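Local coordinates for pyocin S5 (Pseudomonas aeruginosa PAO1, PDB 6THK), which probably kills target bacteria as a channel-forming bacteriocin of the colicin family, opening pores that depolarise the cytoplasmic membrane, at residues A328-E333 / T461-P466; Q385-A390 / G468-A473. The protein carries 1 engineered substitution. One frame throughout, in Å; residues are numbered along the deposited sequence.

Contact 1 of 2, residues A328-E333 / T461-P466. With ZN (zinc ion), chain J.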
loop_
_atom_site.group_PDB
_atom_site.type_symbol
_atom_site.label_atom_id
_atom_site.label_comp_id
_atom_site.label_asym_id
_atom_site.label_seq_id
_atom_site.Cartn_x
_atom_site.Cartn_y
_atom_site.Cartn_z
ATOM N N ALA A 328 -6.300 47.874 -15.940
ATOM C CA ALA A 328 -5.265 48.697 -16.593
ATOM C C ALA A 328 -5.679 49.110 -18.018
ATOM O O ALA A 328 -5.440 50.249 -18.414
ATOM C CB ALA A 328 -3.940 47.954 -16.637
ATOM N N ASP A 329 -6.301 48.199 -18.753
ATOM C CA ASP A 329 -6.748 48.477 -20.107
ATOM C C ASP A 329 -7.904 49.468 -20.131
ATOM O O ASP A 329 -8.029 50.270 -21.045
ATOM C CB ASP A 329 -7.179 47.187 -20.796
ATOM C CG ASP A 329 -6.014 46.370 -21.272
ATOM O OD1 ASP A 329 -4.893 46.614 -20.797
ATOM O OD2 ASP A 329 -6.215 45.481 -22.117
ATOM N N PHE A 330 -8.735 49.432 -19.099
ATOM C CA PHE A 330 -9.886 50.315 -19.032
ATOM C C PHE A 330 -9.449 51.773 -19.023
ATOM O O PHE A 330 -10.060 52.597 -19.673
ATOM C CB PHE A 330 -10.726 49.982 -17.801
ATOM C CG PHE A 330 -11.848 50.939 -17.542
ATOM C CD1 PHE A 330 -12.955 50.967 -18.359
ATOM C CD2 PHE A 330 -11.806 51.786 -16.463
ATOM C CE1 PHE A 330 -13.991 51.836 -18.114
ATOM C CE2 PHE A 330 -12.838 52.656 -16.208
ATOM C CZ PHE A 330 -13.934 52.685 -17.035
ATOM N N TYR A 331 -8.396 52.090 -18.284
ATOM C CA TYR A 331 -7.891 53.449 -18.248
ATOM C C TYR A 331 -7.375 53.880 -19.619
ATOM O O TYR A 331 -7.556 55.018 -20.018
ATOM C CB TYR A 331 -6.808 53.607 -17.191
ATOM C CG TYR A 331 -7.261 53.272 -15.798
ATOM C CD1 TYR A 331 -8.218 54.029 -15.162
ATOM C CD2 TYR A 331 -6.727 52.199 -15.121
ATOM C CE1 TYR A 331 -8.634 53.724 -13.888
ATOM C CE2 TYR A 331 -7.137 51.885 -13.850
ATOM C CZ TYR A 331 -8.089 52.652 -13.239
ATOM O OH TYR A 331 -8.498 52.341 -11.973
ATOM N N LYS A 332 -6.699 52.975 -20.317
ATOM C CA LYS A 332 -6.183 53.280 -21.642
ATOM C C LYS A 332 -7.311 53.557 -22.620
ATOM O O LYS A 332 -7.260 54.513 -23.373
ATOM C CB LYS A 332 -5.349 52.118 -22.168
ATOM C CG LYS A 332 -3.964 52.000 -21.563
ATOM C CD LYS A 332 -3.246 50.781 -22.113
ATOM C CE LYS A 332 -2.339 50.156 -21.069
ATOM N NZ LYS A 332 -2.642 48.716 -20.843
ATOM N N GLU A 333 -8.344 52.724 -22.576
ATOM C CA GLU A 333 -9.506 52.866 -23.447
ATOM C C GLU A 333 -10.252 54.158 -23.158
ATOM O O GLU A 333 -10.787 54.787 -24.056
ATOM C CB GLU A 333 -10.430 51.661 -23.351
ATOM C CG GLU A 333 -11.568 51.688 -24.353
ATOM C CD GLU A 333 -11.103 51.561 -25.790
ATOM O OE1 GLU A 333 -10.275 50.678 -26.074
ATOM O OE2 GLU A 333 -11.574 52.343 -26.637
ATOM N N THR A 461 -20.419 50.544 -15.577
ATOM C CA THR A 461 -21.389 51.388 -16.282
ATOM C C THR A 461 -20.806 51.955 -17.598
ATOM O O THR A 461 -21.460 51.853 -18.623
ATOM C CB THR A 461 -21.891 52.482 -15.338
ATOM O OG1 THR A 461 -22.479 51.846 -14.205
ATOM C CG2 THR A 461 -22.919 53.381 -15.983
ATOM N N ALA A 462 -19.584 52.534 -17.577
ATOM C CA ALA A 462 -18.922 53.099 -18.761
ATOM C C ALA A 462 -18.687 52.069 -19.861
ATOM O O ALA A 462 -18.590 52.450 -21.017
ATOM C CB ALA A 462 -17.593 53.714 -18.362
ATOM N N THR A 463 -18.581 50.767 -19.502
ATOM C CA THR A 463 -18.308 49.668 -20.445
ATOM C C THR A 463 -19.562 49.022 -21.074
ATOM O O THR A 463 -19.451 48.313 -22.080
ATOM C CB THR A 463 -17.455 48.564 -19.776
ATOM O OG1 THR A 463 -18.290 47.855 -18.860
ATOM C CG2 THR A 463 -16.183 49.090 -19.098
ATOM N N ALA A 464 -20.734 49.214 -20.458
ATOM C CA ALA A 464 -21.978 48.591 -20.913
ATOM C C ALA A 464 -23.033 49.580 -21.413
ATOM O O ALA A 464 -24.095 49.152 -21.867
ATOM C CB ALA A 464 -22.555 47.765 -19.773
ATOM N N THR A 465 -22.742 50.884 -21.344
ATOM C CA THR A 465 -23.692 51.954 -21.663
ATOM C C THR A 465 -23.094 53.021 -22.616
ATOM O O THR A 465 -21.933 53.391 -22.408
ATOM C CB THR A 465 -24.012 52.677 -20.315
ATOM O OG1 THR A 465 -24.054 51.740 -19.255
ATOM C CG2 THR A 465 -25.281 53.452 -20.318
ATOM N N PRO A 466 -23.889 53.628 -23.551
ATOM C CA PRO A 466 -23.378 54.765 -24.351
ATOM C C PRO A 466 -23.519 56.070 -23.537
ATOM O O PRO A 466 -24.101 57.082 -23.989
ATOM C CB PRO A 466 -24.290 54.770 -25.602
ATOM C CG PRO A 466 -25.396 53.761 -25.317
ATOM C CD PRO A 466 -25.292 53.336 -23.889
HETATM ZN ZN ZN J . -8.985 51.024 -27.961
#
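Phe330, on the long helix 272-338, lays the CD1-CE1-CZ side of its ring against Ala462 and Thr463 on helix 451-464. Its CG stands anti to the backbone N (chi1 173°), which turns the ring toward helix 451-464. The methyl of Ala462 sits at the ring edge, close to the ring plane, with CB 4.0 Å from Phe330 CZ. The Thr463 side chain crosses that of Phe330 at about a right angle and brings CG2 to 3.6 Å from Phe330 CE1, oblique to the ring. The threonine thus divides its two branches, methyl to the ring and hydroxyl elsewhere, OG1 being hydrogen-bonded to Ala460 O and Ser402 OG. Around the same ring, Phe406 meets it edge-to-face and Phe459 at about 35° between planes. One turn further along the helix, Glu333 binds a zinc ion through OE1 at 2.3 Å, and Glu336 supplies a second carboxylate. No hydrogen bond joins the two segments. Cohesion here is therefore apolar, one aromatic ring tying the helix that runs in from the elongated part of the molecule to the hydrophobic hairpin of the colicin pore-forming domain, a predicted transmembrane region.

Contact 2 of 2, residues Q385-A390 / G468-A473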
loop_
_atom_site.group_PDB
_atom_site.type_symbol
_atom_site.label_atom_id
_atom_site.label_comp_id
_atom_site.label_asym_id
_atom_site.label_seq_id
_atom_site.Cartn_x
_atom_site.Cartn_y
_atom_site.Cartn_z
ATOM N N GLN A 385 -31.731 64.513 -20.442
ATOM C CA GLN A 385 -32.392 63.519 -21.299
ATOM C C GLN A 385 -31.422 62.554 -21.958
ATOM O O GLN A 385 -31.710 61.361 -21.990
ATOM C CB GLN A 385 -33.277 64.187 -22.349
ATOM C CG GLN A 385 -34.463 64.951 -21.772
ATOM C CD GLN A 385 -35.107 65.920 -22.763
ATOM O OE1 GLN A 385 -34.568 66.242 -23.849
ATOM N NE2 GLN A 385 -36.271 66.438 -22.381
ATOM N N ALA A 386 -30.267 63.052 -22.453
ATOM C CA ALA A 386 -29.218 62.245 -23.097
ATOM C C ALA A 386 -28.608 61.231 -22.123
ATOM O O ALA A 386 -28.359 60.075 -22.503
ATOM C CB ALA A 386 -28.118 63.145 -23.647
ATOM N N ILE A 387 -28.356 61.673 -20.870
ATOM C CA ILE A 387 -27.785 60.808 -19.846
ATOM C C ILE A 387 -28.840 59.781 -19.390
ATOM O O ILE A 387 -28.533 58.598 -19.316
ATOM C CB ILE A 387 -27.116 61.601 -18.680
ATOM C CG1 ILE A 387 -25.968 62.491 -19.204
ATOM C CG2 ILE A 387 -26.586 60.635 -17.592
ATOM C CD1 ILE A 387 -25.746 63.790 -18.400
ATOM N N ALA A 388 -30.085 60.217 -19.162
ATOM C CA ALA A 388 -31.181 59.320 -18.773
ATOM C C ALA A 388 -31.406 58.209 -19.815
ATOM O O ALA A 388 -31.420 57.035 -19.446
ATOM C CB ALA A 388 -32.440 60.114 -18.557
ATOM N N LYS A 389 -31.465 58.573 -21.116
ATOM C CA LYS A 389 -31.629 57.649 -22.245
ATOM C C LYS A 389 -30.535 56.604 -22.323
ATOM O O LYS A 389 -30.844 55.437 -22.593
ATOM C CB LYS A 389 -31.753 58.406 -23.573
ATOM N N ALA A 390 -29.306 56.997 -22.026
ATOM C CA ALA A 390 -28.163 56.098 -22.046
ATOM C C ALA A 390 -28.321 54.990 -21.020
ATOM O O ALA A 390 -28.033 53.844 -21.283
ATOM C CB ALA A 390 -26.897 56.867 -21.778
ATOM N N GLY A 468 -21.363 58.448 -22.489
ATOM C CA GLY A 468 -20.696 59.662 -22.938
ATOM C C GLY A 468 -19.808 60.264 -21.864
ATOM O O GLY A 468 -19.863 59.844 -20.702
ATOM N N ILE A 469 -19.000 61.273 -22.237
ATOM C CA ILE A 469 -18.023 61.929 -21.347
ATOM C C ILE A 469 -18.706 62.619 -20.163
ATOM O O ILE A 469 -18.208 62.504 -19.041
ATOM C CB ILE A 469 -17.018 62.874 -22.118
ATOM C CG1 ILE A 469 -15.841 63.290 -21.208
ATOM C CG2 ILE A 469 -17.702 64.097 -22.798
ATOM C CD1 ILE A 469 -14.710 64.089 -21.870
ATOM N N LEU A 470 -19.808 63.312 -20.431
ATOM C CA LEU A 470 -20.568 64.024 -19.417
ATOM C C LEU A 470 -21.192 63.066 -18.416
ATOM O O LEU A 470 -20.980 63.202 -17.223
ATOM C CB LEU A 470 -21.639 64.900 -20.058
ATOM C CG LEU A 470 -22.508 65.685 -19.085
ATOM C CD1 LEU A 470 -21.656 66.544 -18.174
ATOM C CD2 LEU A 470 -23.531 66.528 -19.817
ATOM N N GLY A 471 -21.988 62.122 -18.901
ATOM C CA GLY A 471 -22.582 61.111 -18.030
ATOM C C GLY A 471 -21.526 60.398 -17.190
ATOM O O GLY A 471 -21.704 60.239 -15.976
ATOM N N PHE A 472 -20.385 60.019 -17.801
ATOM C CA PHE A 472 -19.319 59.313 -17.051
ATOM C C PHE A 472 -18.703 60.177 -15.946
ATOM O O PHE A 472 -18.450 59.669 -14.870
ATOM C CB PHE A 472 -18.248 58.708 -17.962
ATOM C CG PHE A 472 -17.152 57.953 -17.232
ATOM C CD1 PHE A 472 -17.457 56.882 -16.397
ATOM C CD2 PHE A 472 -15.817 58.273 -17.431
ATOM C CE1 PHE A 472 -16.447 56.165 -15.749
ATOM C CE2 PHE A 472 -14.804 57.563 -16.770
ATOM C CZ PHE A 472 -15.128 56.504 -15.942
ATOM N N ALA A 473 -18.552 61.481 -16.191
ATOM C CA ALA A 473 -18.053 62.444 -15.227
ATOM C C ALA A 473 -19.070 62.647 -14.093
ATOM O O ALA A 473 -18.661 62.739 -12.935
ATOM C CB ALA A 473 -17.765 63.769 -15.917
#
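Ile387 of helix 381-392 spreads its longer branch over the backbone of Gly471 and the side chain of Leu470 on helix 468-481. With chi1 at -60°, CG1 lies beside the backbone N and anti to the carbonyl carbon, and rests 3.8 Å from Gly471 CA. A chi2 of 149°, about 30° short of fully extended, brings the terminal CD1 to Leu470, where it meets CD2 at 3.8 Å and CG at the same distance. Leu470 holds its own CG anti to the backbone N (chi1 179°), and the two side chains cross at about a right angle, the isoleucine methyl meeting the leucine at its branch point and one methyl. Since Gly471 has no side chain, the helices come close: Ile387 CA and Gly471 CA are 5.5 Å apart. The second branch of the isoleucine, CG2, also faces this glycine, at 4.1 Å from its CA. Beyond the pair, Ile387 reaches Thr430 of helix 419-431, whereas Leu470 packs on Leu379, Ile498 and Leu499. All three touching residues are buried. Close helix packing at a glycine, held by aliphatic contact without a hydrogen bond between the segments, thus joins the predicted membrane-spanning hairpin to a neighbouring helix of the pore-forming domain.

How the contacts relate
Contacts 1 and 2, with centres 14 Å apart, engage successive helices of the predicted transmembrane hairpin: 451-464 in contact 1 and 468-481 in contact 2. Phe472, on the 468-473 segment but turned away from 385-390, reaches contact 1: its CD1 lies 3.7 Å from Ala462 CB and its CZ 4.1 Å from Phe330 CZ. Near the turn of the hairpin, Pro466 O packs 3.6 Å from Ala390 CB, bringing 461-466 against helix 381-392. Along the chain the segments alternate, and all four belong to the pore-forming domain. Each contact lies near a different zinc ion: Glu333 is itself a ligand beside contact 1, whereas Leu470 of contact 2 has its side chain about 4 Å from that of the zinc ligand Asp383.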